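Local coordinates for protein alkylhydroperoxidase AhpD core (Rhodospirillum rubrum, PDB 2OUW) that probably reduces peroxides through a redox-active cysteine pair, as in related alkylhydroperoxidases of the carboxymuconolactone decarboxylase family, at residues B[33-36]-B[37-41]; B[106-109]-B[110-114]; B[127-130]-B[131-135]. All blocks are in the same frame, centred on the assembly; numbering follows the deposited sequence. Where two conformers were deposited one is given.

Contact 1 (B[33-36]-B[37-41]); sequences DFVN and NIWRG
Asn36 meets Trp39 where the loop after helix 17-30 turns into helix 37-42. Its CG lies between the backbone N and the carbonyl carbon (chi1 53°), which carries the amide to the indole margin. There OD1 sits in the ring plane, 3.4 Å from Trp39 CD1, with amide and ring nearly perpendicular (83°). ND2 packs 3.6 Å from Ile38 CG2 and is hydrogen-bonded to the hydroxyl of Tyr86. Four residues back from the indole, Val35 CG1 touches Trp39 CD1 at 3.7 Å, the two side chains meeting at about a right angle. A glycine at Asn36 would probably leave the Trp39 edge and the Tyr86 hydroxyl without their amide partner.

Arg40 reaches back with its chain extended from CG to NE. NE gives Val35 O a weak hydrogen bond (3.5 Å), and NH2 shares a water with Val35 N; the guanidinium also forms a salt bridge with Asp10. Beyond the contact, Trp39 packs edge-to-face on Trp53, and the Asn37 side chain binds Pro128 O of the second subunit. Trp39 N bonds to Asn36 O at 3.1 Å, an i to i+3 bond of the first turn at a loop-to-helix junction in this all-helical chain.

Contact 2 (B[106-109]-B[110-114]); sequences AEVL and AIIGL
Val108 and Ile112, one helical turn apart, lie side by side and point the same way, with Val108 CG1 3.6 Å from Ile112 CD1. The isoleucine turns CG1 away from its own carbonyl carbon and beside its backbone N (chi1 -69°), which draws the CG1-CD1 arm back along the helix toward the valine. That arm also lies over the preceding turn's backbone, Ile112 CG1 being 3.2 Å from Val108 O. Both residues face helix 68-81, Val108 on Met73 and Ile112 on Ala77 and Thr80.

Glu107 and Ile111 repeat the spacing with a different slant, their side chains running obliquely to each other. The glutamate leaves the helix and then bends at chi2 (70°), bringing OE2 up alongside the isoleucine arm, 3.7 Å from Ile111 CD1. Arg71 of the second subunit offers OE2 a long, weak ion pair, and Ile111 packs on Ile74 of that same subunit. Ala110 CB rests 3.4 Å from Glu107 O; Ala110 packs on Val59 of the second subunit and Arg51 of the fourth, and Leu109 on Ala124 of the third.

Beneath the side chains run the regular i to i+4 bonds of helix 102-125; the straightest of the four that link the segments, Gly113 N to Leu109 O, measures 2.8 Å at 176°. With the carbonyls of 106-109 bonded to the N-H groups of 110-113, what the helix presents here to its neighbours is mostly hydrocarbon. The chemistry implies mainly apolar packing, within the chain for Val108 and Ile112 and between subunits as well, to which the long Glu107 ion pair probably adds little.

Contact 3 (B[127-130]-B[131-135]); sequences IPVD and EAFLV
Asp130 and Phe133 form the close-packed half of this turn, their side chains side by side and pointing the same way. Asp130 CB lies over one face of the phenyl ring, a CH-pi contact of 4.2 Å from CB to the ring centroid. The carboxylate, inclined 68° to the ring, brings OD1 within 3.2 Å of Phe133 CE2. Underneath, Phe133 N bonds to Asp130 O at 2.9 Å, although the donor stands well above the carbonyl plane. The three residues 131-133 have helical backbone angles without regular helical bonding, a single turn in the tail that follows helix 102-125 and reaches another subunit. There Asp130 OD1 meets Tyr86 OH of the second subunit and OD2 takes the Asn37 backbone N-H of that chain, which probably fixes the rotation of the carboxylate.

Looser packing marks the other side. With Val129 CG1 anti to the backbone N (chi1 180°), that methyl is carried to the edge of the Phe133 ring, 3.9 Å from both Phe133 CB and Leu134 CD2. Glu131 is exposed, its chain bent back at chi2; a water lies between Asp130 OD2 and Glu131 OE2, a link left doubtful by the second conformer of the glutamate.

Along the chain the contacts come in series, from the loop entering helix 37-42, through helix 102-125, to the tail beyond that helix. Contact 1 lies across the chain's centre from both others: its centre is about 28 Å from that of contact 2 and 44 Å from that of contact 3. Contacts 2 and 3 have centres about 26 Å apart, joined by the rest of helix 102-125. None touches another within one chain, but all reach the second subunit. Between subunits, residues of contact 3 meet those of contact 1, as when Asp130 of one copy holds Asn37 of the other. Local contacts of one chain thus also take part in the six-chain assembly.

Contact 1 (B[33-36]-B[37-41])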
# COMPACT_ATOMS: atom_id res chain seq x y z
N ASP B 33 6.27 26.86 -20.83
CA ASP B 33 7.71 26.69 -20.59
C ASP B 33 8.02 26.04 -19.22
O ASP B 33 9.14 25.61 -18.98
CB ASP B 33 8.46 28.03 -20.74
CG ASP B 33 8.75 28.38 -22.22
N PHE B 34 7.03 25.93 -18.35
CA PHE B 34 7.23 25.31 -17.03
C PHE B 34 7.31 23.81 -17.14
O PHE B 34 6.38 23.18 -17.60
CB PHE B 34 6.05 25.66 -16.10
CG PHE B 34 6.07 24.94 -14.77
CD1 PHE B 34 7.09 25.16 -13.85
CD2 PHE B 34 5.09 24.01 -14.46
CE1 PHE B 34 7.11 24.48 -12.63
CE2 PHE B 34 5.10 23.33 -13.23
CZ PHE B 34 6.11 23.56 -12.34
N VAL B 35 8.39 23.22 -16.66
CA VAL B 35 8.51 21.74 -16.59
C VAL B 35 8.75 21.40 -15.12
O VAL B 35 9.66 21.92 -14.51
CB VAL B 35 9.70 21.21 -17.43
CG1 VAL B 35 9.78 19.70 -17.36
CG2 VAL B 35 9.63 21.73 -18.89
N ASN B 36 7.92 20.55 -14.55
CA ASN B 36 7.96 20.30 -13.12
C ASN B 36 9.04 19.31 -12.71
O ASN B 36 9.60 18.60 -13.54
CB ASN B 36 6.59 19.89 -12.58
CG ASN B 36 5.97 18.76 -13.33
OD1 ASN B 36 5.90 18.79 -14.55
ND2 ASN B 36 5.50 17.74 -12.60
N ASN B 37 9.34 19.31 -11.41
CA ASN B 37 10.49 18.62 -10.83
C ASN B 37 10.67 17.15 -11.13
O ASN B 37 11.82 16.66 -11.18
CB ASN B 37 10.46 18.83 -9.31
CG ASN B 37 10.80 20.25 -8.92
OD1 ASN B 37 11.48 20.96 -9.67
ND2 ASN B 37 10.35 20.67 -7.74
N ILE B 38 9.57 16.42 -11.28
CA ILE B 38 9.69 15.00 -11.59
C ILE B 38 10.67 14.84 -12.75
O ILE B 38 11.58 13.99 -12.69
CB ILE B 38 8.36 14.30 -11.83
CG1 ILE B 38 8.59 12.79 -12.06
CG2 ILE B 38 7.59 14.88 -13.00
CD1 ILE B 38 7.38 12.03 -12.47
N TRP B 39 10.52 15.69 -13.78
CA TRP B 39 11.32 15.53 -15.01
C TRP B 39 12.80 15.86 -14.80
O TRP B 39 13.68 15.28 -15.43
CB TRP B 39 10.69 16.34 -16.17
CG TRP B 39 9.27 15.95 -16.40
CD1 TRP B 39 8.15 16.67 -16.08
CD2 TRP B 39 8.79 14.70 -16.92
NE1 TRP B 39 7.00 15.95 -16.37
CE2 TRP B 39 7.37 14.75 -16.91
CE3 TRP B 39 9.41 13.56 -17.43
CZ2 TRP B 39 6.58 13.68 -17.37
CZ3 TRP B 39 8.62 12.50 -17.88
CH2 TRP B 39 7.22 12.58 -17.84
N ARG B 40 13.04 16.79 -13.89
CA ARG B 40 14.35 17.27 -13.55
C ARG B 40 15.15 16.24 -12.75
O ARG B 40 16.36 16.26 -12.80
CB ARG B 40 14.22 18.57 -12.76
CG ARG B 40 13.59 19.69 -13.59
CD ARG B 40 13.71 21.06 -12.97
NE ARG B 40 13.05 22.05 -13.83
CZ ARG B 40 13.59 22.60 -14.92
NH1 ARG B 40 14.82 22.29 -15.32
NH2 ARG B 40 12.88 23.48 -15.61
N GLY B 41 14.46 15.37 -12.03
CA GLY B 41 15.05 14.23 -11.37
C GLY B 41 15.24 13.05 -12.32
O GLY B 41 16.29 12.39 -12.29
O HOH W 1 10.42 24.87 -15.59

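Contact 2 (B[106-109]-B[110-114])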
# COMPACT_ATOMS: atom_id res chain seq x y z
N ALA B 106 -14.54 17.84 -5.44
CA ALA B 106 -15.16 17.36 -4.21
C ALA B 106 -15.68 15.94 -4.42
O ALA B 106 -15.51 15.07 -3.56
CB ALA B 106 -16.26 18.28 -3.81
N GLU B 107 -16.27 15.70 -5.59
CA GLU B 107 -16.77 14.37 -5.94
C GLU B 107 -15.64 13.36 -6.11
O GLU B 107 -15.74 12.24 -5.63
CB GLU B 107 -17.67 14.46 -7.19
CG GLU B 107 -18.15 13.13 -7.77
CD GLU B 107 -19.16 12.40 -6.89
OE1 GLU B 107 -19.63 12.97 -5.88
OE2 GLU B 107 -19.49 11.24 -7.22
N VAL B 108 -14.54 13.76 -6.75
CA VAL B 108 -13.36 12.87 -6.89
C VAL B 108 -12.87 12.45 -5.50
O VAL B 108 -12.64 11.27 -5.25
CB VAL B 108 -12.20 13.55 -7.67
CG1 VAL B 108 -10.96 12.67 -7.63
CG2 VAL B 108 -12.59 13.82 -9.10
N LEU B 109 -12.77 13.41 -4.60
CA LEU B 109 -12.37 13.13 -3.22
C LEU B 109 -13.31 12.18 -2.54
O LEU B 109 -12.88 11.19 -1.91
CB LEU B 109 -12.28 14.42 -2.41
CG LEU B 109 -11.08 15.33 -2.72
CD1 LEU B 109 -11.13 16.60 -1.90
CD2 LEU B 109 -9.81 14.68 -2.45
N ALA B 110 -14.59 12.47 -2.68
CA ALA B 110 -15.63 11.62 -2.11
C ALA B 110 -15.52 10.16 -2.57
O ALA B 110 -15.68 9.23 -1.76
CB ALA B 110 -17.04 12.19 -2.44
N ILE B 111 -15.25 9.96 -3.85
CA ILE B 111 -15.10 8.62 -4.40
C ILE B 111 -13.84 7.96 -3.85
O ILE B 111 -13.86 6.79 -3.50
CB ILE B 111 -15.04 8.65 -5.92
CG1 ILE B 111 -16.37 9.14 -6.49
CG2 ILE B 111 -14.69 7.27 -6.48
CD1 ILE B 111 -16.31 9.49 -7.93
N ILE B 112 -12.75 8.71 -3.78
CA ILE B 112 -11.48 8.18 -3.29
C ILE B 112 -11.67 7.73 -1.83
O ILE B 112 -11.32 6.60 -1.49
CB ILE B 112 -10.35 9.21 -3.41
CG1 ILE B 112 -9.98 9.48 -4.88
CG2 ILE B 112 -9.14 8.78 -2.63
CD1 ILE B 112 -9.19 10.82 -5.07
N GLY B 113 -12.28 8.57 -1.00
CA GLY B 113 -12.58 8.17 0.39
C GLY B 113 -13.48 6.95 0.53
O GLY B 113 -13.19 6.03 1.30
N LEU B 114 -14.57 6.92 -0.23
CA LEU B 114 -15.52 5.82 -0.17
C LEU B 114 -14.89 4.54 -0.64
O LEU B 114 -15.03 3.50 0.01
CB LEU B 114 -16.74 6.14 -1.00
CG LEU B 114 -17.86 5.10 -1.06
CD1 LEU B 114 -18.30 4.69 0.33
CD2 LEU B 114 -19.01 5.68 -1.88

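Contact 3 (B[127-130]-B[131-135])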
# COMPACT_ATOMS: atom_id res chain seq x y z
N ILE B 127 -14.35 -11.11 1.49
CA ILE B 127 -15.52 -11.40 0.68
C ILE B 127 -15.05 -12.15 -0.55
O ILE B 127 -14.18 -11.65 -1.27
CB ILE B 127 -16.28 -10.12 0.17
CG1 ILE B 127 -16.68 -9.18 1.32
CG2 ILE B 127 -17.54 -10.55 -0.62
CD1 ILE B 127 -17.61 -9.82 2.38
N PRO B 128 -15.60 -13.35 -0.80
CA PRO B 128 -15.30 -14.06 -2.03
C PRO B 128 -16.05 -13.51 -3.25
O PRO B 128 -17.19 -13.05 -3.13
CB PRO B 128 -15.78 -15.48 -1.75
CG PRO B 128 -16.89 -15.28 -0.81
CD PRO B 128 -16.54 -14.12 0.03
N VAL B 129 -15.40 -13.62 -4.42
CA VAL B 129 -15.92 -13.10 -5.67
C VAL B 129 -17.21 -13.82 -6.04
O VAL B 129 -17.24 -15.05 -6.12
CB VAL B 129 -14.89 -13.26 -6.81
CG1 VAL B 129 -15.43 -12.72 -8.14
CG2 VAL B 129 -13.58 -12.55 -6.46
N ASP B 130 -18.26 -13.04 -6.25
CA ASP B 130 -19.55 -13.56 -6.67
C ASP B 130 -19.41 -14.33 -7.96
O ASP B 130 -18.72 -13.90 -8.89
CB ASP B 130 -20.55 -12.43 -6.90
CG ASP B 130 -20.76 -11.57 -5.68
OD1 ASP B 130 -19.85 -10.79 -5.34
OD2 ASP B 130 -21.84 -11.65 -5.08
N GLU B 131 -20.10 -15.46 -8.06
CA GLU B 131 -19.97 -16.29 -9.25
C GLU B 131 -20.50 -15.53 -10.47
O GLU B 131 -20.02 -15.75 -11.58
CB GLU B 131 -20.62 -17.68 -9.06
CG GLU B 131 -21.77 -17.74 -8.06
CD GLU B 131 -21.32 -17.79 -6.59
OE1 GLU B 131 -21.09 -18.91 -6.10
OE2 GLU B 131 -21.26 -16.71 -5.93
N ALA B 132 -21.45 -14.62 -10.25
CA ALA B 132 -22.00 -13.79 -11.31
C ALA B 132 -20.94 -12.91 -11.94
O ALA B 132 -21.03 -12.60 -13.12
CB ALA B 132 -23.15 -12.93 -10.78
N PHE B 133 -19.93 -12.53 -11.17
CA PHE B 133 -18.78 -11.80 -11.75
C PHE B 133 -17.88 -12.69 -12.64
O PHE B 133 -17.06 -12.15 -13.38
CB PHE B 133 -17.91 -11.10 -10.68
CG PHE B 133 -18.64 -10.05 -9.87
CD1 PHE B 133 -19.63 -9.25 -10.43
CD2 PHE B 133 -18.30 -9.84 -8.53
CE1 PHE B 133 -20.30 -8.29 -9.66
CE2 PHE B 133 -18.96 -8.89 -7.76
CZ PHE B 133 -19.96 -8.11 -8.32
N LEU B 134 -18.02 -14.02 -12.60
CA LEU B 134 -17.07 -14.91 -13.28
C LEU B 134 -17.60 -15.51 -14.57
O LEU B 134 -16.89 -16.25 -15.26
CB LEU B 134 -16.60 -16.02 -12.33
CG LEU B 134 -15.91 -15.57 -11.03
CD1 LEU B 134 -15.69 -16.75 -10.10
CD2 LEU B 134 -14.58 -14.83 -11.30
N VAL B 135 -18.85 -15.20 -14.92
CA VAL B 135 -19.40 -15.68 -16.18
C VAL B 135 -18.77 -14.97 -17.42
O VAL B 135 -18.58 -13.75 -17.41
CB VAL B 135 -20.94 -15.59 -16.17
CG1 VAL B 135 -21.51 -16.04 -17.52
CG2 VAL B 135 -21.50 -16.43 -15.02
O HOH W 2 -22.81 -14.05 -5.67